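Local structure of uric acid degradation bifunctional protein PucL (Bacillus subtilis, 6A4M) at residues 114-119 / 125-130; 41-46 / 70-75; 250-255 / 259-264. The protein catalyses the oxidation of urate by molecular oxygen, and as a bifunctional enzyme probably also carries out a later decarboxylation step in uric acid breakdown. One frame throughout, in Å; residues are numbered along the deposited sequence.

Contact 1. Residues 114-119 / 125-130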
loop_
_atom_site.group_PDB
_atom_site.type_symbol
_atom_site.label_atom_id
_atom_site.label_comp_id
_atom_site.label_asym_id
_atom_site.label_seq_id
_atom_site.Cartn_x
_atom_site.Cartn_y
_atom_site.Cartn_z
ATOM N N PHE A 114 3.751 5.734 9.806
ATOM C CA PHE A 114 4.517 6.584 10.708
ATOM C C PHE A 114 5.828 6.979 10.041
ATOM O O PHE A 114 6.518 6.126 9.485
ATOM C CB PHE A 114 4.760 5.872 12.037
ATOM C CG PHE A 114 3.524 5.747 12.879
ATOM C CD1 PHE A 114 3.081 6.818 13.645
ATOM C CD2 PHE A 114 2.788 4.566 12.891
ATOM C CE1 PHE A 114 1.931 6.712 14.416
ATOM C CE2 PHE A 114 1.640 4.455 13.662
ATOM C CZ PHE A 114 1.211 5.529 14.425
ATOM N N GLU A 115 6.153 8.271 10.097
ATOM C CA GLU A 115 7.309 8.843 9.397
ATOM C C GLU A 115 8.252 9.500 10.403
ATOM O O GLU A 115 7.857 10.438 11.100
ATOM C CB GLU A 115 6.845 9.892 8.382
ATOM C CG GLU A 115 5.927 9.362 7.282
ATOM C CD GLU A 115 5.365 10.461 6.381
ATOM O OE1 GLU A 115 5.398 11.652 6.760
ATOM O OE2 GLU A 115 4.875 10.134 5.281
ATOM N N ALA A 116 9.491 9.011 10.475
ATOM C CA ALA A 116 10.479 9.520 11.437
ATOM C C ALA A 116 10.790 11.001 11.205
ATOM O O ALA A 116 10.922 11.441 10.061
ATOM C CB ALA A 116 11.759 8.699 11.376
ATOM N N MET A 117 10.902 11.751 12.301
ATOM C CA MET A 117 11.088 13.202 12.263
ATOM C C MET A 117 12.543 13.583 12.548
ATOM O O MET A 117 13.307 12.758 13.054
ATOM C CB MET A 117 10.158 13.864 13.283
ATOM C CG MET A 117 8.678 13.713 12.959
ATOM S SD MET A 117 8.176 14.577 11.456
ATOM C CE MET A 117 8.202 16.275 12.018
ATOM N N PRO A 118 12.939 14.830 12.204
ATOM C CA PRO A 118 14.318 15.253 12.479
ATOM C C PRO A 118 14.661 15.365 13.970
ATOM O O PRO A 118 13.773 15.570 14.807
ATOM C CB PRO A 118 14.427 16.622 11.779
ATOM C CG PRO A 118 13.031 17.051 11.493
ATOM C CD PRO A 118 12.236 15.793 11.334
ATOM N N ALA A 119 15.950 15.216 14.275
ATOM C CA ALA A 119 16.480 15.354 15.632
ATOM C C ALA A 119 17.868 15.977 15.584
ATOM O O ALA A 119 18.721 15.530 14.814
ATOM C CB ALA A 119 16.549 13.998 16.308
ATOM N N LEU A 125 22.343 17.341 12.623
ATOM C CA LEU A 125 20.948 17.098 12.258
ATOM C C LEU A 125 20.795 15.700 11.655
ATOM O O LEU A 125 21.394 15.402 10.620
ATOM C CB LEU A 125 20.467 18.156 11.261
ATOM C CG LEU A 125 18.992 18.138 10.845
ATOM C CD1 LEU A 125 18.071 18.356 12.037
ATOM C CD2 LEU A 125 18.749 19.195 9.777
ATOM N N SER A 126 19.989 14.861 12.305
ATOM C CA SER A 126 19.778 13.472 11.884
ATOM C C SER A 126 18.303 13.081 12.000
ATOM O O SER A 126 17.481 13.867 12.473
ATOM C CB SER A 126 20.641 12.537 12.740
ATOM O OG SER A 126 20.320 12.657 14.118
ATOM N N THR A 127 17.983 11.865 11.556
ATOM C CA THR A 127 16.636 11.307 11.679
ATOM C C THR A 127 16.459 10.641 13.046
ATOM O O THR A 127 17.301 9.850 13.472
ATOM C CB THR A 127 16.358 10.275 10.571
ATOM O OG1 THR A 127 16.599 10.877 9.294
ATOM C CG2 THR A 127 14.913 9.777 10.627
ATOM N N SER A 128 15.356 10.969 13.719
ATOM C CA SER A 128 15.016 10.382 15.015
ATOM C C SER A 128 14.657 8.902 14.887
ATOM O O SER A 128 14.135 8.465 13.861
ATOM C CB SER A 128 13.827 11.126 15.635
ATOM O OG SER A 128 13.452 10.577 16.887
ATOM N N ARG A 129 14.951 8.146 15.939
ATOM C CA ARG A 129 14.463 6.778 16.104
ATOM C C ARG A 129 13.360 6.726 17.171
ATOM O O ARG A 129 12.907 5.638 17.539
ATOM C CB ARG A 129 15.622 5.852 16.488
ATOM C CG ARG A 129 16.790 5.877 15.507
ATOM C CD ARG A 129 17.928 4.968 15.948
ATOM N NE ARG A 129 17.504 3.571 16.018
ATOM C CZ ARG A 129 17.315 2.762 14.972
ATOM N NH1 ARG A 129 17.517 3.180 13.719
ATOM N NH2 ARG A 129 16.915 1.510 15.180
ATOM N N LEU A 130 12.934 7.900 17.654
ATOM C CA LEU A 130 11.943 8.028 18.729
ATOM C C LEU A 130 10.678 8.785 18.304
ATOM O O LEU A 130 9.573 8.315 18.561
ATOM C CB LEU A 130 12.572 8.734 19.936
ATOM C CG LEU A 130 13.890 8.160 20.475
ATOM C CD1 LEU A 130 14.374 8.985 21.659
ATOM C CD2 LEU A 130 13.744 6.695 20.872
#
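Pro118 and Thr127 face each other as an antiparallel non-hydrogen-bonded pair, and Ala119 with Ser126 forms the hydrogen-bonded pair next to it. The strands 114-119 and 125-128 run antiparallel, their N-to-C directions 150° apart and their axes 4.2 Å from each other. Ala119 both gives and takes: its N reaches Ser126 O at 2.7 Å, while its O receives Ser126 N at 2.9 Å. Further along, Ser128 N bonds to Met117 O at 2.8 Å.

The methyl of Ala116 meets Thr127 CG2, the branch of Thr127 that lies anti to the backbone N. On the side chain of Leu125, CD1 comes to 4.0 Å from Pro118 CB, and Ala119 CB lies equally far from CB of the buried Ser128. Ser126 OG adds a weak bond to Ala119 O. Ser128 OG is turned back to its own chain, accepting from Leu130 N at 2.8 Å in an ST turn, just where the chain turns a corner at Arg129 and Leu130. Beyond that corner, Val131 and Arg133 take over the backbone pairing with Met117 and Glu115. The whole is a beta hairpin at the protein surface, built on the far end of the long strand 104-121.

Contact 2. Residues 41-46 / 70-75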
loop_
_atom_site.group_PDB
_atom_site.type_symbol
_atom_site.label_atom_id
_atom_site.label_comp_id
_atom_site.label_asym_id
_atom_site.label_seq_id
_atom_site.Cartn_x
_atom_site.Cartn_y
_atom_site.Cartn_z
ATOM N N VAL A 41 -7.482 -3.242 11.207
ATOM C CA VAL A 41 -7.952 -4.540 10.747
ATOM C C VAL A 41 -9.470 -4.551 10.616
ATOM O O VAL A 41 -10.183 -4.072 11.503
ATOM C CB VAL A 41 -7.498 -5.686 11.677
ATOM C CG1 VAL A 41 -8.006 -7.034 11.162
ATOM C CG2 VAL A 41 -5.979 -5.690 11.800
ATOM N N THR A 42 -9.937 -5.074 9.483
ATOM C CA THR A 42 -11.320 -5.489 9.294
ATOM C C THR A 42 -11.297 -7.017 9.166
ATOM O O THR A 42 -10.487 -7.563 8.407
ATOM C CB THR A 42 -11.927 -4.866 8.022
ATOM O OG1 THR A 42 -11.732 -3.446 8.043
ATOM C CG2 THR A 42 -13.420 -5.173 7.916
ATOM N N CYS A 43 -12.166 -7.695 9.916
ATOM C CA CYS A 43 -12.231 -9.157 9.916
ATOM C C CYS A 43 -13.652 -9.629 9.614
ATOM O O CYS A 43 -14.600 -9.176 10.248
ATOM C CB CYS A 43 -11.774 -9.705 11.263
ATOM S SG CYS A 43 -11.665 -11.508 11.303
ATOM N N GLU A 44 -13.781 -10.530 8.640
ATOM C CA GLU A 44 -15.072 -11.030 8.169
ATOM C C GLU A 44 -14.986 -12.550 8.023
ATOM O O GLU A 44 -14.134 -13.044 7.283
ATOM C CB GLU A 44 -15.412 -10.399 6.814
ATOM C CG GLU A 44 -16.825 -10.677 6.316
ATOM C CD GLU A 44 -17.117 -10.075 4.948
ATOM O OE1 GLU A 44 -16.201 -9.501 4.317
ATOM O OE2 GLU A 44 -18.277 -10.184 4.494
ATOM N N ILE A 45 -15.864 -13.280 8.713
ATOM C CA ILE A 45 -15.857 -14.749 8.676
ATOM C C ILE A 45 -17.203 -15.296 8.206
ATOM O O ILE A 45 -18.254 -14.776 8.584
ATOM C CB ILE A 45 -15.426 -15.358 10.035
ATOM C CG1 ILE A 45 -16.427 -15.042 11.158
ATOM C CG2 ILE A 45 -14.037 -14.848 10.409
ATOM C CD1 ILE A 45 -16.102 -15.696 12.487
ATOM N N GLY A 46 -17.158 -16.331 7.365
ATOM C CA GLY A 46 -18.361 -16.958 6.799
ATOM C C GLY A 46 -18.838 -18.132 7.632
ATOM O O GLY A 46 -18.070 -19.052 7.913
ATOM N N ASN A 70 -10.018 -9.300 20.265
ATOM C CA ASN A 70 -8.948 -9.710 21.184
ATOM C C ASN A 70 -7.958 -10.678 20.526
ATOM O O ASN A 70 -6.757 -10.586 20.762
ATOM C CB ASN A 70 -9.528 -10.319 22.470
ATOM C CG ASN A 70 -10.326 -9.315 23.292
ATOM O OD1 ASN A 70 -10.137 -8.105 23.176
ATOM N ND2 ASN A 70 -11.224 -9.816 24.125
ATOM N N PHE A 71 -8.478 -11.582 19.694
ATOM C CA PHE A 71 -7.666 -12.535 18.927
ATOM C C PHE A 71 -6.685 -11.813 18.002
ATOM O O PHE A 71 -5.502 -12.146 17.968
ATOM C CB PHE A 71 -8.580 -13.452 18.105
ATOM C CG PHE A 71 -7.881 -14.627 17.478
ATOM C CD1 PHE A 71 -7.261 -14.511 16.235
ATOM C CD2 PHE A 71 -7.878 -15.864 18.110
ATOM C CE1 PHE A 71 -6.633 -15.600 15.651
ATOM C CE2 PHE A 71 -7.255 -16.957 17.525
ATOM C CZ PHE A 71 -6.632 -16.826 16.295
ATOM N N ILE A 72 -7.195 -10.831 17.258
ATOM C CA ILE A 72 -6.384 -10.017 16.345
ATOM C C ILE A 72 -5.299 -9.248 17.105
ATOM O O ILE A 72 -4.138 -9.254 16.696
ATOM C CB ILE A 72 -7.274 -9.051 15.515
ATOM C CG1 ILE A 72 -8.091 -9.852 14.490
ATOM C CG2 ILE A 72 -6.447 -7.981 14.794
ATOM C CD1 ILE A 72 -9.352 -9.158 14.024
ATOM N N GLN A 73 -5.684 -8.607 18.206
ATOM C CA GLN A 73 -4.770 -7.743 18.960
ATOM C C GLN A 73 -3.626 -8.496 19.631
ATOM O O GLN A 73 -2.468 -8.075 19.529
ATOM C CB GLN A 73 -5.538 -6.909 19.989
ATOM C CG GLN A 73 -6.361 -5.813 19.331
ATOM C CD GLN A 73 -7.172 -4.991 20.310
ATOM O OE1 GLN A 73 -7.535 -5.456 21.395
ATOM N NE2 GLN A 73 -7.475 -3.755 19.922
ATOM N N ARG A 74 -3.941 -9.604 20.303
ATOM C CA ARG A 74 -2.904 -10.406 20.952
ATOM C C ARG A 74 -2.009 -11.124 19.932
ATOM O O ARG A 74 -0.817 -11.314 20.186
ATOM C CB ARG A 74 -3.495 -11.368 21.994
ATOM C CG ARG A 74 -4.218 -12.592 21.458
ATOM C CD ARG A 74 -4.814 -13.410 22.596
ATOM N NE ARG A 74 -5.901 -14.268 22.114
ATOM C CZ ARG A 74 -7.206 -14.097 22.349
ATOM N NH1 ARG A 74 -7.670 -13.087 23.092
ATOM N NH2 ARG A 74 -8.071 -14.965 21.832
ATOM N N HIS A 75 -2.563 -11.494 18.779
ATOM C CA HIS A 75 -1.750 -12.055 17.693
ATOM C C HIS A 75 -0.773 -11.054 17.067
ATOM O O HIS A 75 0.277 -11.459 16.583
ATOM C CB HIS A 75 -2.617 -12.727 16.621
ATOM C CG HIS A 75 -3.046 -14.111 16.994
ATOM N ND1 HIS A 75 -4.041 -14.360 17.912
ATOM C CD2 HIS A 75 -2.585 -15.321 16.600
ATOM C CE1 HIS A 75 -4.185 -15.663 18.059
ATOM N NE2 HIS A 75 -3.316 -16.270 17.271
#
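Val41 and Cys43 of strand 36-45 meet Ile72 of helix 64-78, a helix-on-sheet contact as in the T-fold, the tunnelling fold of the urate oxidase family, in which helices pack over an antiparallel sheet. Across the two segments the contact is purely apolar. The alternation of the strand directs Val41 and Cys43 at the helix while Thr42, between them, points away, and a single isoleucine answers both.

Val41 and Ile72 approach tip to tip. With CG1 turned away from the carbonyl carbon (chi1 -71°), Ile72 puts both branches to work: CG2 lies 3.8 Å from Val41 CG2, and the longer arm ends in CD1, 3.8 Å from Val41 CG1 and 3.7 Å from Cys43 CB. CD1 thus sits between two successive inward residues of the strand. Leu107 of strand 104-121 touches Val41 and Cys43, and Val8 of strand 3-13 touches Ile72, so both neighbouring strands contribute to this small core, as does Phe95 of helix 84-98, which touches Cys43.

Backbone hydrogen bonds hold the strand between strands 3-13 and 104-121. Val41 pairs with Val8 and Cys43 with Lys5, while Thr42 and Glu44 bond to Thr108 and Thr106 on the other flank.

Aromatic and polar contacts lie on the helix side. The ring of His75 lies over one face of the Phe71 ring, its CE1 above the ring centre, and the ring of Phe71 is stacked with Phe95, joining the two helices. The imidazole is held in place by a bond to the preceding turn: Phe71 O accepts from His75 N at 3.1 Å and, from the opposite face of its carbonyl plane, from His75 ND1 at 2.7 Å, a bent bond with an angle of 137° at the hydrogen.

Contact 3. Residues 250-255 / 259-264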
loop_
_atom_site.group_PDB
_atom_site.type_symbol
_atom_site.label_atom_id
_atom_site.label_comp_id
_atom_site.label_asym_id
_atom_site.label_seq_id
_atom_site.Cartn_x
_atom_site.Cartn_y
_atom_site.Cartn_z
ATOM N N ARG A 250 6.391 -0.835 -15.893
ATOM C CA ARG A 250 7.636 -0.579 -15.167
ATOM C C ARG A 250 7.706 -1.350 -13.845
ATOM O O ARG A 250 8.767 -1.861 -13.489
ATOM C CB ARG A 250 7.819 0.920 -14.912
ATOM C CG ARG A 250 9.201 1.300 -14.394
ATOM C CD ARG A 250 10.271 1.291 -15.476
ATOM N NE ARG A 250 10.551 2.648 -15.953
ATOM C CZ ARG A 250 9.991 3.245 -17.010
ATOM N NH1 ARG A 250 9.090 2.630 -17.785
ATOM N NH2 ARG A 250 10.346 4.490 -17.303
ATOM N N ILE A 251 6.587 -1.421 -13.123
ATOM C CA ILE A 251 6.502 -2.210 -11.884
ATOM C C ILE A 251 6.717 -3.704 -12.172
ATOM O O ILE A 251 7.446 -4.376 -11.442
ATOM C CB ILE A 251 5.156 -1.977 -11.142
ATOM C CG1 ILE A 251 5.108 -0.554 -10.567
ATOM C CG2 ILE A 251 4.949 -2.990 -10.014
ATOM C CD1 ILE A 251 3.709 -0.053 -10.272
ATOM N N LEU A 252 6.081 -4.209 -13.228
ATOM C CA LEU A 252 6.249 -5.607 -13.640
ATOM C C LEU A 252 7.679 -5.913 -14.088
ATOM O O LEU A 252 8.207 -6.981 -13.776
ATOM C CB LEU A 252 5.268 -5.974 -14.755
ATOM C CG LEU A 252 3.793 -6.025 -14.353
ATOM C CD1 LEU A 252 2.922 -6.159 -15.589
ATOM C CD2 LEU A 252 3.507 -7.163 -13.382
ATOM N N ALA A 253 8.292 -4.979 -14.812
ATOM C CA ALA A 253 9.692 -5.108 -15.231
ATOM C C ALA A 253 10.635 -5.168 -14.027
ATOM O O ALA A 253 11.525 -6.023 -13.966
ATOM C CB ALA A 253 10.084 -3.953 -16.145
ATOM N N ARG A 254 10.415 -4.271 -13.071
ATOM C CA ARG A 254 11.264 -4.172 -11.882
ATOM C C ARG A 254 10.999 -5.291 -10.861
ATOM O O ARG A 254 11.874 -5.605 -10.051
ATOM C CB ARG A 254 11.082 -2.797 -11.229
ATOM C CG ARG A 254 12.264 -2.316 -10.403
ATOM C CD ARG A 254 13.528 -2.025 -11.212
ATOM N NE ARG A 254 13.315 -1.153 -12.370
ATOM C CZ ARG A 254 14.288 -0.677 -13.151
ATOM N NH1 ARG A 254 15.573 -0.947 -12.903
ATOM N NH2 ARG A 254 13.976 0.099 -14.187
ATOM N N PHE A 255 9.800 -5.882 -10.898
ATOM C CA PHE A 255 9.415 -6.960 -9.981
ATOM C C PHE A 255 8.821 -8.151 -10.748
ATOM O O PHE A 255 7.604 -8.224 -10.921
ATOM C CB PHE A 255 8.412 -6.451 -8.935
ATOM C CG PHE A 255 8.963 -5.382 -8.036
ATOM C CD1 PHE A 255 9.881 -5.700 -7.041
ATOM C CD2 PHE A 255 8.562 -4.054 -8.175
ATOM C CE1 PHE A 255 10.397 -4.716 -6.207
ATOM C CE2 PHE A 255 9.073 -3.066 -7.344
ATOM C CZ PHE A 255 9.992 -3.397 -6.357
ATOM N N THR A 259 2.408 -10.935 -10.909
ATOM C CA THR A 259 1.629 -11.401 -12.057
ATOM C C THR A 259 0.954 -10.233 -12.781
ATOM O O THR A 259 0.952 -10.178 -14.009
ATOM C CB THR A 259 0.549 -12.404 -11.610
ATOM O OG1 THR A 259 1.171 -13.495 -10.919
ATOM C CG2 THR A 259 -0.239 -12.946 -12.807
ATOM N N ASP A 260 0.366 -9.321 -12.011
ATOM C CA ASP A 260 -0.348 -8.171 -12.568
ATOM C C ASP A 260 -0.394 -7.002 -11.587
ATOM O O ASP A 260 -0.225 -7.187 -10.378
ATOM C CB ASP A 260 -1.769 -8.573 -12.987
ATOM C CG ASP A 260 -2.496 -9.372 -11.916
ATOM O OD1 ASP A 260 -2.728 -8.834 -10.812
ATOM O OD2 ASP A 260 -2.839 -10.543 -12.183
ATOM N N VAL A 261 -0.621 -5.807 -12.135
ATOM C CA VAL A 261 -0.720 -4.566 -11.367
ATOM C C VAL A 261 -2.008 -3.855 -11.780
ATOM O O VAL A 261 -2.185 -3.551 -12.959
ATOM C CB VAL A 261 0.489 -3.641 -11.635
ATOM C CG1 VAL A 261 0.517 -2.468 -10.658
ATOM C CG2 VAL A 261 1.795 -4.424 -11.544
ATOM N N SER A 262 -2.902 -3.601 -10.821
ATOM C CA SER A 262 -4.174 -2.918 -11.093
ATOM C C SER A 262 -4.136 -1.464 -10.641
ATOM O O SER A 262 -3.360 -1.099 -9.761
ATOM C CB SER A 262 -5.336 -3.640 -10.426
ATOM O OG SER A 262 -5.433 -4.967 -10.903
ATOM N N PHE A 263 -4.978 -0.647 -11.266
ATOM C CA PHE A 263 -5.007 0.793 -11.041
ATOM C C PHE A 263 -6.445 1.262 -10.917
ATOM O O PHE A 263 -7.279 0.902 -11.739
ATOM C CB PHE A 263 -4.351 1.528 -12.215
ATOM C CG PHE A 263 -2.877 1.273 -12.347
ATOM C CD1 PHE A 263 -2.407 0.154 -13.028
ATOM C CD2 PHE A 263 -1.952 2.156 -11.799
ATOM C CE1 PHE A 263 -1.044 -0.086 -13.153
ATOM C CE2 PHE A 263 -0.588 1.923 -11.921
ATOM C CZ PHE A 263 -0.135 0.803 -12.600
ATOM N N GLN A 264 -6.734 2.038 -9.878
ATOM C CA GLN A 264 -7.935 2.864 -9.837
ATOM C C GLN A 264 -7.446 4.307 -9.799
ATOM O O GLN A 264 -6.808 4.718 -8.830
ATOM C CB GLN A 264 -8.808 2.524 -8.628
ATOM C CG GLN A 264 -9.513 1.177 -8.750
ATOM C CD GLN A 264 -10.609 0.963 -7.714
ATOM O OE1 GLN A 264 -10.585 1.556 -6.629
ATOM N NE2 GLN A 264 -11.573 0.105 -8.041
#
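Val261 of strand 258-267 fits against Ile251 and Leu252, two successive residues of helix 240-254, in the helix-over-sheet packing of the T-fold. Helix 250-254 and strand 260-264 run nearly antiparallel, at 153°, with axes 8.6 Å apart.

The three side chains meet at different attitudes. Ile251 lies slantwise across Val261: Ile251 CG2 comes to 3.8 Å from Val261 CG2, and its CD1 rests against Val261 CG1. Leu252 and Val261 instead run alongside each other, pointing opposite ways, which brings Leu252 CD2 to 3.7 Å from Val261 CG2. One methyl of the valine is therefore shared by both helix residues. With CG1 of Val261 anti to the backbone N (chi1 -170°), CG2 is set beside that N and faces the two helix residues.

Around this core, Val224 of helix 221-233 touches Ile251, Val299 of strand 293-300 touches Leu252, and Ile200 of strand 194-204 touches Val261. The leucine also reaches the backbone of Thr259 and Asp260, where side chain meets main chain instead of another side chain: Leu252 CD2 lies 4.0 Å from both Thr259 O and Asp260 N.

From the N terminus the contacts come in series, with neither nesting nor crossing. Contact 2 closes first, bringing helix 64-78 back onto strand 36-45 across a connection that is largely unmodelled. Contact 1 follows as a short hairpin closure at the far end of strand 104-121, the sheet neighbour of strand 36-45; the nearest atoms of contacts 1 and 2 are still about 12 Å apart. Contact 3 closes last, a tight helix-to-strand return. All three reach one large antiparallel sheet: contacts 2 and 3 lay helices on it, on opposite sides of the chain's centre with their own centres 30 Å apart, whereas contact 1 prolongs one of its strands into a hairpin at the surface.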